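Long-range contacts in nucleoporin nup120 (Schizosaccharomyces pombe, PDB 4GQ2), which serves as a structural constituent of the nuclear pore complex, where nucleoporins also act as docking partners for transport factors: residues A[6-11]-A[540-545]; A[89-94]-A[531-536]. All coordinates share one frame; numbering follows the deposited sequence.

Interaction 1 of 2, residues A[6-11]-A[540-545]; sequences KHAVVP and VAFIRD
Lys6 and Arg544 pair at one end of two antiparallel strands: Lys6 N is bonded to Arg544 O, and Arg544 N lies 2.7 Å from Lys6 O in the return bond. The same two-way bonding joins Ala8 to Phe542 and Val10 to Val540, where Val10 N meets Val540 O at 2.8 Å almost straight, the angle at hydrogen being 169°. At the non-hydrogen-bonded pairs between them, the CA-H groups of His7 and Ala541 point at Phe542 O and Ala8 O. Strand 3-11 thereby pairs with strand 539-544, more than 500 residues later, consistent with the N-terminal strand closing the beta-propeller ring. On the sheet face turned to helix 672-703, the Ala8 methyl lies 3.9 Å from Phe542 CE1. Arg544 CG sits between its backbone N and carbonyl carbon (chi1 57°), 3.4 Å from Lys6 O, and the chain, extended from CG to NE, carries the guanidinium across the neighbouring strand. Lys6 CB then lies over the centre of one guanidinium face, 4.1 Å above it, while Arg544 NH1 forms a salt bridge with Glu550. Replacing Arg544 by alanine is likely to uncover Lys6 CB and leave Glu550 without its mate. Farther out, the Lys6 chain leads away to a salt bridge with Glu554.

Interaction 2 of 2, residues A[89-94]-A[531-536]; sequences VSLNSK and VTYINY
The phenol of Tyr533 reaches out of its strand to the loop at 89-94 and gives its OH proton to Val89 O, 2.7 Å away. The donor stands about 40° out of the carbonyl plane, so the hydroxyl arrives from above the carbonyl rather than on a lone pair. Tyr533 CG is anti to its own carbonyl carbon (chi1 -71°), which sends the ring across to the loop. Val89 slides past the Tyr533 side chain in the opposite direction, its CG2 3.5 Å from Tyr533 CE2. With CG1 of Val89 anti to the carbonyl carbon (chi1 -62°), CG2 falls between the backbone N and the carbonyl carbon, the rotation that turns it to the ring. The loop follows strand 83-88, whereas Tyr533 belongs to the sheet containing the N-terminal strand; the contact therefore bridges two neighbouring sheets of the beta-propeller. Beyond the hydroxyl, Leu91 approaches from the opposite direction, with CD2 4.0 Å from Tyr533 OH. The same methyl packs on Val531 CG2 at 3.6 Å, the two side chains crossing at about a right angle. Both Val531 methyls lie near Leu91 CD2, CG2 the nearer, and CG1 also sits 4.0 Å above one face of the Tyr533 ring, toward its rim. Thr73 and Val62 also touch Tyr533, and Phe17 packs on Val89.

Interactions 1 and 2 have centres about 10 Å apart and both reach one sheet, in which strands 532-536 and 539-544 are consecutive in the chain and adjacent in space. Ala541 O and Ile534 N, 2.7 Å apart, probably form a hydrogen bond that joins the two contacts. Side chains also meet between them: Ile543 CD1 packs on Thr532 CG2 at 3.6 Å, and His7 CD2 approaches Tyr536 OH at 3.4 Å. Through strand 539-544 the N-terminal strand is joined to strand 532-536, which in turn reaches the loop at 89-94, which follows strand 83-88 of the adjoining sheet. Interaction 1 thus works within a sheet by strand pairing, and interaction 2 between sheets by side-chain packing and a tyrosine hydroxyl bonded to a backbone carbonyl.

Interaction 1 of 2, residues A[6-11]-A[540-545]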
loop_
_atom_site.group_PDB
_atom_site.type_symbol
_atom_site.label_atom_id
_atom_site.label_comp_id
_atom_site.label_asym_id
_atom_site.label_seq_id
_atom_site.Cartn_x
_atom_site.Cartn_y
_atom_site.Cartn_z
ATOM N N LYS A 6 4.722 -6.107 22.719
ATOM C CA LYS A 6 4.787 -6.190 21.268
ATOM C C LYS A 6 5.753 -5.155 20.744
ATOM O O LYS A 6 6.138 -4.228 21.462
ATOM C CB LYS A 6 3.403 -5.998 20.648
ATOM C CG LYS A 6 2.629 -7.293 20.535
ATOM C CD LYS A 6 1.141 -7.055 20.689
ATOM C CE LYS A 6 0.402 -8.352 20.977
ATOM N NZ LYS A 6 0.569 -9.342 19.879
ATOM N N HIS A 7 6.154 -5.312 19.493
ATOM C CA HIS A 7 7.026 -4.325 18.887
ATOM C C HIS A 7 6.548 -3.859 17.545
ATOM O O HIS A 7 5.770 -4.537 16.874
ATOM C CB HIS A 7 8.481 -4.808 18.872
ATOM C CG HIS A 7 8.735 -6.027 18.011
ATOM N ND1 HIS A 7 7.762 -6.872 17.629
ATOM C CD2 HIS A 7 9.925 -6.540 17.495
ATOM C CE1 HIS A 7 8.293 -7.859 16.882
ATOM N NE2 HIS A 7 9.616 -7.655 16.803
ATOM N N ALA A 8 6.978 -2.659 17.180
ATOM C CA ALA A 8 6.777 -2.133 15.843
ATOM C C ALA A 8 8.108 -2.233 15.114
ATOM O O ALA A 8 9.108 -1.702 15.581
ATOM C CB ALA A 8 6.313 -0.689 15.911
ATOM N N VAL A 9 8.107 -2.918 13.976
ATOM C CA VAL A 9 9.318 -3.201 13.220
ATOM C C VAL A 9 9.404 -2.311 11.979
ATOM O O VAL A 9 8.439 -2.196 11.228
ATOM C CB VAL A 9 9.362 -4.692 12.786
ATOM C CG1 VAL A 9 10.595 -4.979 11.945
ATOM C CG2 VAL A 9 9.343 -5.616 13.997
ATOM N N VAL A 10 10.558 -1.687 11.767
ATOM C CA VAL A 10 10.813 -0.949 10.530
ATOM C C VAL A 10 12.121 -1.440 9.905
ATOM O O VAL A 10 13.170 -1.397 10.548
ATOM C CB VAL A 10 10.854 0.585 10.745
ATOM C CG1 VAL A 10 11.005 1.319 9.419
ATOM C CG2 VAL A 10 9.599 1.061 11.443
ATOM N N PRO A 11 12.059 -1.936 8.654
ATOM C CA PRO A 11 13.273 -2.342 7.979
ATOM C C PRO A 11 14.164 -1.131 7.765
ATOM O O PRO A 11 13.664 -0.028 7.549
ATOM C CB PRO A 11 12.766 -2.866 6.625
ATOM C CG PRO A 11 11.356 -3.256 6.871
ATOM C CD PRO A 11 10.863 -2.221 7.842
ATOM N N VAL A 540 15.016 -1.802 12.738
ATOM C CA VAL A 540 14.854 -1.097 14.017
ATOM C C VAL A 540 13.447 -1.346 14.508
ATOM O O VAL A 540 12.514 -1.444 13.713
ATOM C CB VAL A 540 14.904 0.452 13.915
ATOM C CG1 VAL A 540 15.851 1.029 14.957
ATOM C CG2 VAL A 540 15.259 0.931 12.524
ATOM N N ALA A 541 13.285 -1.386 15.826
ATOM C CA ALA A 541 11.980 -1.584 16.412
ATOM C C ALA A 541 11.865 -0.835 17.735
ATOM O O ALA A 541 12.860 -0.330 18.259
ATOM C CB ALA A 541 11.725 -3.069 16.605
ATOM N N PHE A 542 10.646 -0.735 18.253
ATOM C CA PHE A 542 10.436 -0.274 19.624
ATOM C C PHE A 542 9.362 -1.074 20.322
ATOM O O PHE A 542 8.504 -1.676 19.679
ATOM C CB PHE A 542 10.114 1.222 19.720
ATOM C CG PHE A 542 9.935 1.900 18.404
ATOM C CD1 PHE A 542 8.741 1.793 17.701
ATOM C CD2 PHE A 542 10.959 2.669 17.874
ATOM C CE1 PHE A 542 8.579 2.431 16.479
ATOM C CE2 PHE A 542 10.803 3.310 16.656
ATOM C CZ PHE A 542 9.611 3.192 15.959
ATOM N N ILE A 543 9.428 -1.073 21.648
ATOM C CA ILE A 543 8.474 -1.801 22.475
ATOM C C ILE A 543 7.160 -1.027 22.529
ATOM O O ILE A 543 7.154 0.208 22.454
ATOM C CB ILE A 543 9.046 -2.053 23.893
ATOM C CG1 ILE A 543 10.347 -2.858 23.797
ATOM C CG2 ILE A 543 8.050 -2.803 24.770
ATOM C CD1 ILE A 543 11.157 -2.901 25.075
ATOM N N ARG A 544 6.056 -1.764 22.627
ATOM C CA ARG A 544 4.728 -1.182 22.825
ATOM C C ARG A 544 3.806 -2.173 23.522
ATOM O O ARG A 544 4.027 -3.389 23.467
ATOM C CB ARG A 544 4.116 -0.710 21.495
ATOM C CG ARG A 544 3.985 -1.775 20.412
ATOM C CD ARG A 544 3.248 -1.221 19.197
ATOM N NE ARG A 544 2.655 -2.272 18.367
ATOM C CZ ARG A 544 1.529 -2.925 18.657
ATOM N NH1 ARG A 544 0.857 -2.652 19.772
ATOM N NH2 ARG A 544 1.076 -3.862 17.831
ATOM N N ASP A 545 2.791 -1.639 24.196
ATOM C CA ASP A 545 1.744 -2.445 24.821
ATOM C C ASP A 545 0.716 -2.830 23.767
ATOM O O ASP A 545 0.470 -2.061 22.834
ATOM C CB ASP A 545 1.047 -1.662 25.944
ATOM C CG ASP A 545 1.899 -1.539 27.203
ATOM O OD1 ASP A 545 2.918 -2.254 27.335
ATOM O OD2 ASP A 545 1.536 -0.724 28.075
#

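Interaction 2 of 2, residues A[89-94]-A[531-536]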
loop_
_atom_site.group_PDB
_atom_site.type_symbol
_atom_site.label_atom_id
_atom_site.label_comp_id
_atom_site.label_asym_id
_atom_site.label_seq_id
_atom_site.Cartn_x
_atom_site.Cartn_y
_atom_site.Cartn_z
ATOM N N VAL A 89 16.539 8.262 13.153
ATOM C CA VAL A 89 15.369 7.541 13.650
ATOM C C VAL A 89 14.611 8.355 14.692
ATOM O O VAL A 89 13.875 7.792 15.508
ATOM C CB VAL A 89 15.745 6.150 14.214
ATOM C CG1 VAL A 89 16.345 5.273 13.124
ATOM C CG2 VAL A 89 16.718 6.280 15.383
ATOM N N SER A 90 14.792 9.679 14.651
ATOM C CA SER A 90 14.139 10.599 15.590
ATOM C C SER A 90 12.629 10.475 15.514
ATOM O O SER A 90 12.064 10.449 14.425
ATOM C CB SER A 90 14.519 12.050 15.293
ATOM O OG SER A 90 15.911 12.184 15.088
ATOM N N LEU A 91 11.989 10.405 16.680
ATOM C CA LEU A 91 10.530 10.322 16.793
ATOM C C LEU A 91 9.899 11.680 17.086
ATOM O O LEU A 91 8.754 11.933 16.702
ATOM C CB LEU A 91 10.130 9.313 17.879
ATOM C CG LEU A 91 9.669 7.903 17.478
ATOM C CD1 LEU A 91 10.264 7.465 16.157
ATOM C CD2 LEU A 91 9.985 6.883 18.565
ATOM N N ASN A 92 10.652 12.543 17.772
ATOM C CA ASN A 92 10.196 13.893 18.113
ATOM C C ASN A 92 10.210 14.821 16.908
ATOM O O ASN A 92 10.961 14.605 15.955
ATOM C CB ASN A 92 11.062 14.495 19.223
ATOM C CG ASN A 92 10.891 13.787 20.554
ATOM O OD1 ASN A 92 9.774 13.476 20.976
ATOM N ND2 ASN A 92 12.008 13.532 21.229
ATOM N N SER A 93 9.368 15.844 16.949
ATOM C CA SER A 93 9.381 16.875 15.915
ATOM C C SER A 93 10.526 17.850 16.171
ATOM O O SER A 93 10.836 18.162 17.323
ATOM C CB SER A 93 8.038 17.617 15.848
ATOM O OG SER A 93 7.498 17.855 17.138
ATOM N N LYS A 94 11.164 18.312 15.100
ATOM C CA LYS A 94 12.209 19.321 15.221
ATOM C C LYS A 94 11.796 20.655 14.604
ATOM O O LYS A 94 10.717 20.779 14.023
ATOM C CB LYS A 94 13.529 18.823 14.615
ATOM C CG LYS A 94 14.503 18.251 15.638
ATOM C CD LYS A 94 14.379 16.740 15.795
ATOM C CE LYS A 94 15.539 15.997 15.142
ATOM N NZ LYS A 94 15.622 16.191 13.667
ATOM N N VAL A 531 11.071 6.333 24.396
ATOM C CA VAL A 531 11.156 5.069 23.661
ATOM C C VAL A 531 12.430 4.242 23.844
ATOM O O VAL A 531 13.537 4.778 23.899
ATOM C CB VAL A 531 10.906 5.328 22.156
ATOM C CG1 VAL A 531 11.382 4.172 21.293
ATOM C CG2 VAL A 531 9.428 5.599 21.922
ATOM N N THR A 532 12.251 2.926 23.929
ATOM C CA THR A 532 13.374 2.000 23.871
ATOM C C THR A 532 13.475 1.335 22.492
ATOM O O THR A 532 12.592 0.578 22.067
ATOM C CB THR A 532 13.355 0.947 25.005
ATOM O OG1 THR A 532 14.062 -0.225 24.575
ATOM C CG2 THR A 532 11.948 0.561 25.364
ATOM N N TYR A 533 14.560 1.658 21.798
ATOM C CA TYR A 533 14.853 1.110 20.484
ATOM C C TYR A 533 15.410 -0.298 20.612
ATOM O O TYR A 533 16.185 -0.584 21.518
ATOM C CB TYR A 533 15.876 1.991 19.766
ATOM C CG TYR A 533 15.349 3.334 19.315
ATOM C CD1 TYR A 533 15.305 4.423 20.191
ATOM C CD2 TYR A 533 14.910 3.526 18.004
ATOM C CE1 TYR A 533 14.830 5.658 19.778
ATOM C CE2 TYR A 533 14.432 4.757 17.585
ATOM C CZ TYR A 533 14.392 5.819 18.472
ATOM O OH TYR A 533 13.924 7.047 18.052
ATOM N N ILE A 534 15.005 -1.164 19.693
ATOM C CA ILE A 534 15.515 -2.526 19.594
ATOM C C ILE A 534 16.209 -2.656 18.251
ATOM O O ILE A 534 15.585 -2.442 17.209
ATOM C CB ILE A 534 14.377 -3.563 19.656
ATOM C CG1 ILE A 534 13.599 -3.437 20.967
ATOM C CG2 ILE A 534 14.929 -4.964 19.495
ATOM C CD1 ILE A 534 12.187 -3.980 20.885
ATOM N N ASN A 535 17.488 -3.021 18.273
ATOM C CA ASN A 535 18.292 -3.051 17.054
ATOM C C ASN A 535 18.573 -4.448 16.543
ATOM O O ASN A 535 19.297 -5.220 17.182
ATOM C CB ASN A 535 19.595 -2.277 17.261
ATOM C CG ASN A 535 19.348 -0.844 17.666
ATOM O OD1 ASN A 535 18.678 -0.101 16.950
ATOM N ND2 ASN A 535 19.872 -0.450 18.828
ATOM N N TYR A 536 17.973 -4.770 15.398
ATOM C CA TYR A 536 18.200 -6.046 14.722
ATOM C C TYR A 536 19.200 -5.806 13.608
ATOM O O TYR A 536 19.540 -4.662 13.327
ATOM C CB TYR A 536 16.894 -6.626 14.155
ATOM C CG TYR A 536 15.840 -6.938 15.201
ATOM C CD1 TYR A 536 15.869 -8.137 15.904
ATOM C CD2 TYR A 536 14.814 -6.034 15.482
ATOM C CE1 TYR A 536 14.918 -8.430 16.863
ATOM C CE2 TYR A 536 13.848 -6.324 16.435
ATOM C CZ TYR A 536 13.912 -7.523 17.126
ATOM O OH TYR A 536 12.972 -7.830 18.076
#